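Local coordinates for uncharacterized protein (Bacillus cereus, PDB 5F2H) that is of unknown function but, as a member of the alpha/beta hydrolase superfamily, probably acts as a hydrolase, at residues Gly138-Ile143 with Gly173-Asp178; Pro163-Ile168 with Lys183-Glu188; Gly206-Ala211 with Leu292-Pro297; Gly210-Leu215 with Ala232-Glu237. One frame throughout, in Å; residues are numbered along the deposited sequence.

Overall arrangement
From the N terminus, the chain first crosses a helical region and then enters an alpha/beta domain, where all four contacts lie. Contact 1 joins the loop after strand 131-136 to the short strand 173-174. Before it closes, the chain opens contact 2, which runs from the end of strand 158-164 to helix 179-195, so the two closures cross, and they touch through V175 with S165 and Q167. Contacts 3 and 4 follow and share G210 and A211. Contact 4 closes a short loop from helix 209-219 to the segment after strand 227-231, inside the longer loop that contact 3 closes near the C-terminal end of the domain. Contacts 1, 3 and 4 gather around S208.

Contact 1: Gly138-Ile143 with Gly173-Asp178; sequences GDQENI and GFVWDD
G138 meets the W176 indole at its edge, with its carbonyl carbon C 4.5 Å from W176 CD1, and opens a type II turn that runs to E141. Next, the D139 carboxylate reaches the second segment. With CG beside the backbone N (chi1 -72°), OD1 takes the W176 N-H at 2.8 Å in a nearly straight bond (171°), received on the syn side but well out of the carboxylate plane. Q140 and E141 both direct their N-H groups at F174 O, each weakly. E141 completes the pairing by accepting F174 N on its O at 2.9 Å. Both residues thus face F174, and Q140 holds the left-handed conformation within the type II turn, the features of a G1 beta bulge. The E141 side chain turns back, its OE1 receiving G138 N. N142 then lays CB against the edge of the F174 ring, 3.8 Å from CD2, while its ND2 goes to D172 O and its OD1 caps the following helix at I145. Following strand 131-136, the neighbour of strand 202-207, and lying near a Tris molecule probably from crystallisation, the loop is consistent with the oxyanion-hole side of an alpha/beta hydrolase pocket.

Contact 2: Pro163-Ile168 with Lys183-Glu188; sequences PQSSQI and KEELKE
P163 and L186 mark the closest approach of the two backbones, their CA atoms 7.4 Å apart, and S165 and E185 follow at 7.7 Å between CA atoms. A strand end that gives way to a turn therefore passes helix 179-195 at a spacing that only side chains can bridge. At the strand end the bridge is apolar and loose, with P163 CG 4.5 Å from L186 CD1; both side chains also touch M136 of the neighbouring strand. Beyond it, one carboxylate does most of the work. E185 reaches straight out from the helix, its chain extended beyond CG, and presents its two oxygens to different groups of the turn. OE2 accepts the S166 hydroxyl, although the modelled 2.4 Å between OG and OE2 is too short to be taken literally. OE1 receives the S166 N-H weakly at 3.4 Å. The rotation of S166 matters here: with OG between the backbone N and the carbonyl carbon (chi1 57°), the hydroxyl lies on the side of the amide N-H, and both reach the E185 carboxylate. A bound water donates to E185 OE2 and to S165 OG and accepts from Q167 NE2, 3.0 Å away. S165 OG in turn receives Q167 N at 3.1 Å, forming an ST turn, and bonds to V175 O. P163 and Q164 also pair with a strand of the second subunit. E185 is partly exposed; if its short contacts are real, the donors would probably help to stabilise a negative carboxylate.

Contact 3: Gly206-Ala211 with Leu292-Pro297; sequences GFSAGA and LKHDYP
F207 is sandwiched between a ring and a hydroxyl. On one face lies Y296, in an offset stack whose planes differ by 8° and whose centroids are 4.5 Å apart; F207 CD1 lies 3.6 Å from Y296 CZ. On the opposite face, toward the rim, lies OG of S208, the next residue in the chain. H294 meets the far end of F207 obliquely, with F207 CZ over one imidazole face, 3.8 Å from H294 CE1. At the imidazole edge NE2 donates to S208 OG, a bond whose modelled length of 2.5 Å is too short to carry weight at this resolution. H294 swings its ring there by holding CG opposite the backbone N (chi1 -172°). Y296 is positioned from outside: its OH bonds to W150 NE1, and Y149 stacks on its ring. D295 OD1 accepts the Y296 N-H from above the carboxylate plane. S208 itself sits at the sharp strand-to-helix turn with a positive phi of 52°, between G206 and G210. A serine so placed in a G-x-S-x-G sequence, joined to a histidine from the loop after the last strand, with D263 touching that histidine, is consistent with the nucleophile elbow and catalytic triad of an alpha/beta hydrolase.

Contact 4: Gly210-Leu215 with Ala232-Glu237; sequences GARVAL and APWLPE
R212 and W234 both hold CG opposite the backbone N (chi1 -171° and -178°), and R212 then bends about CG-CD (chi3 64°), which brings the guanidinium beside the indole. In the alpha/beta hydrolase fold, the helix that follows the nucleophile elbow packs against the loop after the next strand, and here the helix after the probable elbow is paired in that way. The W234 ring puts CZ3 over one face of the guanidinium, 3.7 Å from R212 CZ, but the planes are 58° apart, too far from parallel for a stack. The stem of R212 runs across the loop backbone, its CB 3.3 Å from W234 O, and CD meets P236 CD. Beside R212 the packing is apolar: A211 CB rests on P233 CB at 3.7 Å. One turn further on, L215 and L235 cross at about a right angle through their CD2 methyls, and both also touch F273 of helix 267-279. No side-chain or backbone hydrogen bond joins the two segments, so the packing and the arginine carry the contact. At its end, P236 CG lies 3.4 Å from R212 NH1, and the same NH1 makes a long salt bridge of 3.7 Å to E237 OE1.

Contact 1: Gly138-Ile143 with Gly173-Asp178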
loop_
_atom_site.group_PDB
_atom_site.type_symbol
_atom_site.label_atom_id
_atom_site.label_comp_id
_atom_site.label_asym_id
_atom_site.label_seq_id
_atom_site.Cartn_x
_atom_site.Cartn_y
_atom_site.Cartn_z
ATOM N N GLY B 138 -11.881 18.961 17.879
ATOM C CA GLY B 138 -11.732 20.044 18.840
ATOM C C GLY B 138 -12.822 20.032 19.902
ATOM O O GLY B 138 -13.718 19.224 19.866
ATOM N N ASP B 139 -12.752 20.911 20.887
ATOM C CA ASP B 139 -13.792 20.902 21.918
ATOM C C ASP B 139 -15.099 21.283 21.298
ATOM O O ASP B 139 -15.114 22.035 20.323
ATOM C CB ASP B 139 -13.454 21.829 23.093
ATOM C CG ASP B 139 -12.327 21.275 23.962
ATOM O OD1 ASP B 139 -12.107 20.037 23.911
ATOM O OD2 ASP B 139 -11.703 22.062 24.732
ATOM N N GLN B 140 -16.172 20.694 21.820
ATOM C CA GLN B 140 -17.516 20.961 21.355
ATOM C C GLN B 140 -17.783 20.501 19.938
ATOM O O GLN B 140 -18.625 21.072 19.225
ATOM C CB GLN B 140 -17.824 22.444 21.500
ATOM C CG GLN B 140 -17.748 22.887 22.935
ATOM C CD GLN B 140 -18.150 24.322 23.088
ATOM O OE1 GLN B 140 -19.147 24.638 23.737
ATOM N NE2 GLN B 140 -17.468 25.183 22.382
ATOM N N GLU B 141 -17.077 19.453 19.538
ATOM C CA GLU B 141 -17.228 18.904 18.222
ATOM C C GLU B 141 -17.619 17.436 18.334
ATOM O O GLU B 141 -18.122 17.010 19.356
ATOM C CB GLU B 141 -15.944 19.089 17.396
ATOM C CG GLU B 141 -15.586 20.531 17.090
ATOM C CD GLU B 141 -14.408 20.656 16.121
ATOM O OE1 GLU B 141 -13.956 19.622 15.584
ATOM O OE2 GLU B 141 -13.962 21.800 15.837
ATOM N N ASN B 142 -17.439 16.697 17.244
ATOM C CA ASN B 142 -17.762 15.295 17.190
ATOM C C ASN B 142 -17.203 14.756 15.904
ATOM O O ASN B 142 -16.469 15.458 15.200
ATOM C CB ASN B 142 -19.267 15.100 17.296
ATOM C CG ASN B 142 -20.005 15.885 16.259
ATOM O OD1 ASN B 142 -19.577 15.945 15.114
ATOM N ND2 ASN B 142 -21.154 16.445 16.631
ATOM N N ILE B 143 -17.549 13.525 15.575
ATOM C CA ILE B 143 -17.044 12.912 14.351
ATOM C C ILE B 143 -17.591 13.542 13.062
ATOM O O ILE B 143 -16.868 13.644 12.069
ATOM C CB ILE B 143 -17.381 11.420 14.304
ATOM C CG1 ILE B 143 -16.908 10.734 15.585
ATOM C CG2 ILE B 143 -16.766 10.783 13.063
ATOM C CD1 ILE B 143 -17.231 9.268 15.646
ATOM N N GLY B 173 -22.166 17.342 21.378
ATOM C CA GLY B 173 -20.972 18.195 21.568
ATOM C C GLY B 173 -20.046 17.516 22.585
ATOM O O GLY B 173 -20.450 17.253 23.705
ATOM N N PHE B 174 -18.804 17.266 22.214
ATOM C CA PHE B 174 -17.872 16.578 23.079
ATOM C C PHE B 174 -16.564 17.370 23.349
ATOM O O PHE B 174 -16.112 18.136 22.485
ATOM C CB PHE B 174 -17.589 15.223 22.428
ATOM C CG PHE B 174 -18.823 14.382 22.199
ATOM C CD1 PHE B 174 -19.294 13.531 23.190
ATOM C CD2 PHE B 174 -19.495 14.408 20.984
ATOM C CE1 PHE B 174 -20.421 12.746 22.982
ATOM C CE2 PHE B 174 -20.640 13.642 20.776
ATOM C CZ PHE B 174 -21.091 12.801 21.773
ATOM N N VAL B 175 -15.945 17.171 24.520
ATOM C CA VAL B 175 -14.714 17.909 24.891
ATOM C C VAL B 175 -13.577 17.108 25.468
ATOM O O VAL B 175 -13.794 16.034 26.041
ATOM C CB VAL B 175 -14.985 18.985 25.963
ATOM C CG1 VAL B 175 -15.946 20.041 25.433
ATOM C CG2 VAL B 175 -15.538 18.362 27.232
ATOM N N TRP B 176 -12.370 17.688 25.381
ATOM C CA TRP B 176 -11.139 17.066 25.905
ATOM C C TRP B 176 -10.638 17.740 27.198
ATOM O O TRP B 176 -9.437 17.820 27.426
ATOM C CB TRP B 176 -10.027 17.106 24.859
ATOM C CG TRP B 176 -10.374 16.417 23.612
ATOM C CD1 TRP B 176 -10.743 16.987 22.418
ATOM C CD2 TRP B 176 -10.478 15.011 23.430
ATOM N NE1 TRP B 176 -11.025 16.013 21.497
ATOM C CE2 TRP B 176 -10.888 14.788 22.096
ATOM C CE3 TRP B 176 -10.254 13.907 24.264
ATOM C CZ2 TRP B 176 -11.044 13.514 21.567
ATOM C CZ3 TRP B 176 -10.435 12.625 23.732
ATOM C CH2 TRP B 176 -10.822 12.448 22.388
ATOM N N ASP B 177 -11.564 18.198 28.044
ATOM C CA ASP B 177 -11.227 18.866 29.309
ATOM C C ASP B 177 -10.231 18.083 30.141
ATOM O O ASP B 177 -9.116 18.549 30.397
ATOM C CB ASP B 177 -12.481 19.072 30.159
ATOM C CG ASP B 177 -13.418 20.092 29.598
ATOM O OD1 ASP B 177 -13.023 20.874 28.692
ATOM O OD2 ASP B 177 -14.541 20.148 30.138
ATOM N N ASP B 178 -10.679 16.887 30.530
ATOM C CA ASP B 178 -9.938 15.941 31.328
ATOM C C ASP B 178 -8.990 15.228 30.387
ATOM O O ASP B 178 -9.322 14.187 29.851
ATOM C CB ASP B 178 -10.929 14.961 31.990
ATOM C CG ASP B 178 -10.271 14.024 32.995
ATOM O OD1 ASP B 178 -9.025 13.860 32.975
ATOM O OD2 ASP B 178 -11.017 13.450 33.822
#

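Contact 2: Pro163-Ile168 with Lys183-Glu188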
loop_
_atom_site.group_PDB
_atom_site.type_symbol
_atom_site.label_atom_id
_atom_site.label_comp_id
_atom_site.label_asym_id
_atom_site.label_seq_id
_atom_site.Cartn_x
_atom_site.Cartn_y
_atom_site.Cartn_z
ATOM N N PRO B 163 -11.646 9.360 16.533
ATOM C CA PRO B 163 -12.136 9.055 17.874
ATOM C C PRO B 163 -13.010 10.166 18.411
ATOM O O PRO B 163 -12.840 11.306 18.028
ATOM C CB PRO B 163 -10.853 8.954 18.709
ATOM C CG PRO B 163 -9.739 8.825 17.720
ATOM C CD PRO B 163 -10.207 9.643 16.555
ATOM N N GLN B 164 -13.959 9.818 19.262
ATOM C CA GLN B 164 -14.844 10.794 19.851
ATOM C C GLN B 164 -14.714 10.669 21.376
ATOM O O GLN B 164 -14.783 9.555 21.937
ATOM C CB GLN B 164 -16.282 10.547 19.428
ATOM C CG GLN B 164 -17.223 11.693 19.735
ATOM C CD GLN B 164 -18.640 11.392 19.264
ATOM O OE1 GLN B 164 -19.135 11.999 18.317
ATOM N NE2 GLN B 164 -19.233 10.366 19.829
ATOM N N SER B 165 -14.558 11.813 22.044
ATOM C CA SER B 165 -14.405 11.824 23.486
ATOM C C SER B 165 -15.683 11.444 24.192
ATOM O O SER B 165 -16.777 11.733 23.729
ATOM C CB SER B 165 -13.970 13.205 23.969
ATOM O OG SER B 165 -13.921 13.243 25.390
ATOM N N SER B 166 -15.532 10.795 25.326
ATOM C CA SER B 166 -16.673 10.407 26.122
ATOM C C SER B 166 -17.199 11.586 26.939
ATOM O O SER B 166 -18.316 11.537 27.426
ATOM C CB SER B 166 -16.251 9.315 27.083
ATOM O OG SER B 166 -15.176 9.775 27.881
ATOM N N GLN B 167 -16.424 12.664 27.042
ATOM C CA GLN B 167 -16.821 13.823 27.847
ATOM C C GLN B 167 -17.810 14.702 27.081
ATOM O O GLN B 167 -17.423 15.606 26.339
ATOM C CB GLN B 167 -15.572 14.612 28.246
ATOM C CG GLN B 167 -14.479 13.779 28.928
ATOM C CD GLN B 167 -13.151 14.534 29.027
ATOM O OE1 GLN B 167 -13.108 15.716 29.386
ATOM N NE2 GLN B 167 -12.058 13.848 28.692
ATOM N N ILE B 168 -19.097 14.466 27.337
ATOM C CA ILE B 168 -20.196 15.185 26.674
ATOM C C ILE B 168 -20.597 16.455 27.443
ATOM O O ILE B 168 -20.732 16.433 28.655
ATOM C CB ILE B 168 -21.406 14.224 26.471
ATOM C CG1 ILE B 168 -22.426 14.803 25.496
ATOM C CG2 ILE B 168 -22.058 13.850 27.797
ATOM C CD1 ILE B 168 -23.588 13.873 25.235
ATOM N N LYS B 183 -6.218 10.746 26.929
ATOM C CA LYS B 183 -5.035 9.956 26.640
ATOM C C LYS B 183 -5.363 8.478 26.748
ATOM O O LYS B 183 -4.893 7.688 25.944
ATOM C CB LYS B 183 -3.953 10.255 27.665
ATOM C CG LYS B 183 -2.648 9.500 27.442
ATOM C CD LYS B 183 -1.715 9.636 28.628
ATOM C CE LYS B 183 -2.331 8.969 29.853
ATOM N NZ LYS B 183 -1.443 9.021 31.047
ATOM N N GLU B 184 -6.136 8.112 27.771
ATOM C CA GLU B 184 -6.522 6.710 28.005
ATOM C C GLU B 184 -7.294 6.163 26.848
ATOM O O GLU B 184 -6.916 5.153 26.292
ATOM C CB GLU B 184 -7.368 6.556 29.265
ATOM C CG GLU B 184 -6.661 6.952 30.544
ATOM C CD GLU B 184 -7.580 6.922 31.739
ATOM O OE1 GLU B 184 -8.710 6.400 31.614
ATOM O OE2 GLU B 184 -7.168 7.434 32.805
ATOM N N GLU B 185 -8.383 6.839 26.502
ATOM C CA GLU B 185 -9.236 6.441 25.379
ATOM C C GLU B 185 -8.404 6.332 24.126
ATOM O O GLU B 185 -8.407 5.297 23.479
ATOM C CB GLU B 185 -10.371 7.437 25.162
ATOM C CG GLU B 185 -11.327 7.506 26.340
ATOM C CD GLU B 185 -12.417 8.541 26.169
ATOM O OE1 GLU B 185 -12.698 8.946 24.996
ATOM O OE2 GLU B 185 -13.010 8.919 27.213
ATOM N N LEU B 186 -7.635 7.371 23.826
ATOM C CA LEU B 186 -6.785 7.361 22.654
ATOM C C LEU B 186 -5.923 6.113 22.606
ATOM O O LEU B 186 -5.668 5.573 21.538
ATOM C CB LEU B 186 -5.921 8.622 22.556
ATOM C CG LEU B 186 -5.074 8.667 21.266
ATOM C CD1 LEU B 186 -5.898 8.359 20.012
ATOM C CD2 LEU B 186 -4.329 9.985 21.073
ATOM N N LYS B 187 -5.496 5.634 23.763
ATOM C CA LYS B 187 -4.668 4.434 23.836
ATOM C C LYS B 187 -5.530 3.218 23.558
ATOM O O LYS B 187 -5.154 2.354 22.777
ATOM C CB LYS B 187 -4.036 4.336 25.217
ATOM C CG LYS B 187 -3.081 3.181 25.395
ATOM C CD LYS B 187 -2.518 3.268 26.799
ATOM C CE LYS B 187 -1.255 2.450 26.947
ATOM N NZ LYS B 187 -0.704 2.561 28.326
ATOM N N GLU B 188 -6.699 3.183 24.184
ATOM C CA GLU B 188 -7.642 2.076 24.020
ATOM C C GLU B 188 -7.950 1.881 22.549
ATOM O O GLU B 188 -7.864 0.766 22.052
ATOM C CB GLU B 188 -8.950 2.323 24.782
ATOM C CG GLU B 188 -8.830 2.508 26.296
ATOM C CD GLU B 188 -8.300 1.280 27.029
ATOM O OE1 GLU B 188 -7.991 0.266 26.365
ATOM O OE2 GLU B 188 -8.218 1.310 28.285
HETATM O O HOH W 1 -13.004 11.354 27.271
#

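Contact 3: Gly206-Ala211 with Leu292-Pro297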
loop_
_atom_site.group_PDB
_atom_site.type_symbol
_atom_site.label_atom_id
_atom_site.label_comp_id
_atom_site.label_asym_id
_atom_site.label_seq_id
_atom_site.Cartn_x
_atom_site.Cartn_y
_atom_site.Cartn_z
ATOM N N GLY B 206 -4.689 16.536 14.766
ATOM C CA GLY B 206 -5.670 17.092 15.702
ATOM C C GLY B 206 -5.911 18.570 15.464
ATOM O O GLY B 206 -5.124 19.228 14.772
ATOM N N PHE B 207 -6.967 19.086 16.084
ATOM C CA PHE B 207 -7.363 20.478 15.980
ATOM C C PHE B 207 -7.616 21.000 17.413
ATOM O O PHE B 207 -8.397 20.398 18.154
ATOM C CB PHE B 207 -8.622 20.536 15.067
ATOM C CG PHE B 207 -9.224 21.892 14.935
ATOM C CD1 PHE B 207 -8.672 22.827 14.078
ATOM C CD2 PHE B 207 -10.318 22.244 15.684
ATOM C CE1 PHE B 207 -9.171 24.111 14.007
ATOM C CE2 PHE B 207 -10.858 23.519 15.586
ATOM C CZ PHE B 207 -10.284 24.455 14.748
ATOM N N SER B 208 -6.949 22.094 17.811
ATOM C CA SER B 208 -7.066 22.681 19.177
ATOM C C SER B 208 -6.838 21.610 20.245
ATOM O O SER B 208 -5.908 20.818 20.123
ATOM C CB SER B 208 -8.430 23.343 19.403
ATOM O OG SER B 208 -8.610 24.456 18.564
ATOM N N ALA B 209 -7.737 21.553 21.232
ATOM C CA ALA B 209 -7.700 20.586 22.308
ATOM C C ALA B 209 -7.499 19.207 21.789
ATOM O O ALA B 209 -7.025 18.340 22.490
ATOM C CB ALA B 209 -9.007 20.616 23.099
ATOM N N GLY B 210 -7.921 18.958 20.569
ATOM C CA GLY B 210 -7.750 17.636 20.017
ATOM C C GLY B 210 -6.279 17.408 19.886
ATOM O O GLY B 210 -5.754 16.396 20.315
ATOM N N ALA B 211 -5.601 18.388 19.317
ATOM C CA ALA B 211 -4.167 18.277 19.130
ATOM C C ALA B 211 -3.457 18.152 20.497
ATOM O O ALA B 211 -2.434 17.482 20.582
ATOM C CB ALA B 211 -3.637 19.451 18.313
ATOM N N LEU B 292 -6.008 34.026 8.377
ATOM C CA LEU B 292 -6.822 32.945 8.938
ATOM C C LEU B 292 -6.998 33.040 10.451
ATOM O O LEU B 292 -6.060 33.333 11.160
ATOM C CB LEU B 292 -6.193 31.599 8.578
ATOM C CG LEU B 292 -6.907 30.328 9.037
ATOM C CD1 LEU B 292 -8.327 30.230 8.486
ATOM C CD2 LEU B 292 -6.101 29.109 8.623
ATOM N N LYS B 293 -8.222 32.807 10.927
ATOM C CA LYS B 293 -8.534 32.841 12.362
ATOM C C LYS B 293 -8.498 31.411 12.906
ATOM O O LYS B 293 -7.716 30.598 12.412
ATOM C CB LYS B 293 -9.884 33.531 12.640
ATOM C CG LYS B 293 -9.930 35.005 12.243
ATOM C CD LYS B 293 -11.202 35.710 12.703
ATOM C CE LYS B 293 -12.484 35.200 12.048
ATOM N NZ LYS B 293 -12.531 35.467 10.580
ATOM N N HIS B 294 -9.349 31.091 13.885
ATOM C CA HIS B 294 -9.371 29.751 14.479
ATOM C C HIS B 294 -10.288 28.844 13.669
ATOM O O HIS B 294 -11.445 28.545 14.033
ATOM C CB HIS B 294 -9.777 29.848 15.932
ATOM C CG HIS B 294 -9.648 28.566 16.694
ATOM N ND1 HIS B 294 -10.736 27.843 17.127
ATOM C CD2 HIS B 294 -8.556 27.883 17.108
ATOM C CE1 HIS B 294 -10.323 26.787 17.803
ATOM N NE2 HIS B 294 -9.003 26.793 17.813
ATOM N N ASP B 295 -9.710 28.378 12.569
ATOM C CA ASP B 295 -10.392 27.550 11.624
ATOM C C ASP B 295 -9.328 26.944 10.736
ATOM O O ASP B 295 -8.201 27.376 10.775
ATOM C CB ASP B 295 -11.281 28.475 10.790
ATOM C CG ASP B 295 -12.009 27.758 9.705
ATOM O OD1 ASP B 295 -12.177 26.527 9.819
ATOM O OD2 ASP B 295 -12.408 28.442 8.735
ATOM N N TYR B 296 -9.689 25.959 9.929
ATOM C CA TYR B 296 -8.741 25.344 9.018
ATOM C C TYR B 296 -8.636 26.205 7.763
ATOM O O TYR B 296 -9.601 26.893 7.386
ATOM C CB TYR B 296 -9.233 23.993 8.563
ATOM C CG TYR B 296 -9.467 22.956 9.623
ATOM C CD1 TYR B 296 -10.578 23.003 10.429
ATOM C CD2 TYR B 296 -8.691 21.817 9.662
ATOM C CE1 TYR B 296 -10.861 21.976 11.307
ATOM C CE2 TYR B 296 -8.957 20.790 10.541
ATOM C CZ TYR B 296 -10.049 20.871 11.347
ATOM O OH TYR B 296 -10.305 19.851 12.225
ATOM N N PRO B 297 -7.461 26.198 7.106
ATOM C CA PRO B 297 -7.309 26.983 5.862
ATOM C C PRO B 297 -8.211 26.385 4.806
ATOM O O PRO B 297 -8.493 25.184 4.840
ATOM C CB PRO B 297 -5.845 26.797 5.492
ATOM C CG PRO B 297 -5.408 25.577 6.232
ATOM C CD PRO B 297 -6.235 25.479 7.469
#

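Contact 4: Gly210-Leu215 with Ala232-Glu237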
loop_
_atom_site.group_PDB
_atom_site.type_symbol
_atom_site.label_atom_id
_atom_site.label_comp_id
_atom_site.label_asym_id
_atom_site.label_seq_id
_atom_site.Cartn_x
_atom_site.Cartn_y
_atom_site.Cartn_z
ATOM N N GLY B 210 -7.921 18.958 20.569
ATOM C CA GLY B 210 -7.750 17.636 20.017
ATOM C C GLY B 210 -6.279 17.408 19.886
ATOM O O GLY B 210 -5.754 16.396 20.315
ATOM N N ALA B 211 -5.601 18.388 19.317
ATOM C CA ALA B 211 -4.167 18.277 19.130
ATOM C C ALA B 211 -3.457 18.152 20.497
ATOM O O ALA B 211 -2.434 17.482 20.582
ATOM C CB ALA B 211 -3.637 19.451 18.313
ATOM N N ARG B 212 -4.031 18.742 21.554
ATOM C CA ARG B 212 -3.442 18.684 22.894
ATOM C C ARG B 212 -3.320 17.254 23.396
ATOM O O ARG B 212 -2.209 16.809 23.736
ATOM C CB ARG B 212 -4.227 19.515 23.929
ATOM C CG ARG B 212 -3.438 19.591 25.245
ATOM C CD ARG B 212 -3.785 20.540 26.408
ATOM N NE ARG B 212 -5.045 20.366 27.101
ATOM C CZ ARG B 212 -5.291 20.813 28.340
ATOM N NH1 ARG B 212 -4.323 21.306 29.131
ATOM N NH2 ARG B 212 -6.492 20.611 28.866
ATOM N N VAL B 213 -4.446 16.534 23.414
ATOM C CA VAL B 213 -4.454 15.143 23.875
ATOM C C VAL B 213 -3.530 14.313 22.993
ATOM O O VAL B 213 -2.821 13.412 23.465
ATOM C CB VAL B 213 -5.855 14.542 23.850
ATOM C CG1 VAL B 213 -5.821 13.088 24.261
ATOM C CG2 VAL B 213 -6.787 15.301 24.767
ATOM N N ALA B 214 -3.539 14.616 21.697
ATOM C CA ALA B 214 -2.692 13.895 20.765
ATOM C C ALA B 214 -1.234 14.024 21.203
ATOM O O ALA B 214 -0.506 13.036 21.246
ATOM C CB ALA B 214 -2.843 14.453 19.367
ATOM N N LEU B 215 -0.807 15.241 21.527
ATOM C CA LEU B 215 0.563 15.455 21.924
ATOM C C LEU B 215 0.846 14.846 23.320
ATOM O O LEU B 215 1.904 14.270 23.544
ATOM C CB LEU B 215 0.908 16.948 21.907
ATOM C CG LEU B 215 2.392 17.282 22.165
ATOM C CD1 LEU B 215 3.258 16.703 21.061
ATOM C CD2 LEU B 215 2.632 18.777 22.253
ATOM N N ALA B 232 -3.889 24.645 14.524
ATOM C CA ALA B 232 -4.251 25.534 15.623
ATOM C C ALA B 232 -4.276 24.832 16.984
ATOM O O ALA B 232 -5.203 25.019 17.775
ATOM C CB ALA B 232 -5.610 26.144 15.332
ATOM N N PRO B 233 -3.253 24.028 17.268
ATOM C CA PRO B 233 -3.188 23.317 18.548
ATOM C C PRO B 233 -3.258 24.223 19.771
ATOM O O PRO B 233 -2.737 25.350 19.751
ATOM C CB PRO B 233 -1.816 22.650 18.509
ATOM C CG PRO B 233 -1.010 23.518 17.609
ATOM C CD PRO B 233 -1.956 24.038 16.569
ATOM N N TRP B 234 -3.926 23.733 20.811
ATOM C CA TRP B 234 -4.083 24.465 22.047
ATOM C C TRP B 234 -3.192 23.762 23.046
ATOM O O TRP B 234 -3.500 22.658 23.501
ATOM C CB TRP B 234 -5.539 24.493 22.476
ATOM C CG TRP B 234 -5.740 25.257 23.706
ATOM C CD1 TRP B 234 -5.554 26.611 23.865
ATOM C CD2 TRP B 234 -6.322 24.787 24.916
ATOM N NE1 TRP B 234 -5.889 26.990 25.147
ATOM C CE2 TRP B 234 -6.376 25.892 25.813
ATOM C CE3 TRP B 234 -6.766 23.539 25.352
ATOM C CZ2 TRP B 234 -6.864 25.780 27.119
ATOM C CZ3 TRP B 234 -7.256 23.427 26.663
ATOM C CH2 TRP B 234 -7.303 24.547 27.524
ATOM N N LEU B 235 -2.085 24.425 23.382
ATOM C CA LEU B 235 -1.088 23.883 24.272
ATOM C C LEU B 235 -0.756 24.879 25.362
ATOM O O LEU B 235 0.285 25.541 25.290
ATOM C CB LEU B 235 0.145 23.615 23.421
ATOM C CG LEU B 235 -0.206 22.705 22.238
ATOM C CD1 LEU B 235 0.846 22.708 21.130
ATOM C CD2 LEU B 235 -0.512 21.301 22.739
ATOM N N PRO B 236 -1.594 24.923 26.419
ATOM C CA PRO B 236 -1.461 25.847 27.548
ATOM C C PRO B 236 -0.355 25.557 28.586
ATOM O O PRO B 236 -0.001 26.450 29.360
ATOM C CB PRO B 236 -2.836 25.751 28.211
ATOM C CG PRO B 236 -3.280 24.350 27.944
ATOM C CD PRO B 236 -2.568 23.856 26.717
ATOM N N GLU B 237 0.170 24.338 28.619
ATOM C CA GLU B 237 1.212 23.969 29.579
ATOM C C GLU B 237 2.456 23.587 28.814
ATOM O O GLU B 237 3.150 22.647 29.191
ATOM C CB GLU B 237 0.767 22.728 30.349
ATOM C CG GLU B 237 -0.537 22.876 31.116
ATOM C CD GLU B 237 -1.190 21.530 31.426
ATOM O OE1 GLU B 237 -1.053 20.600 30.599
ATOM O OE2 GLU B 237 -1.914 21.417 32.440
#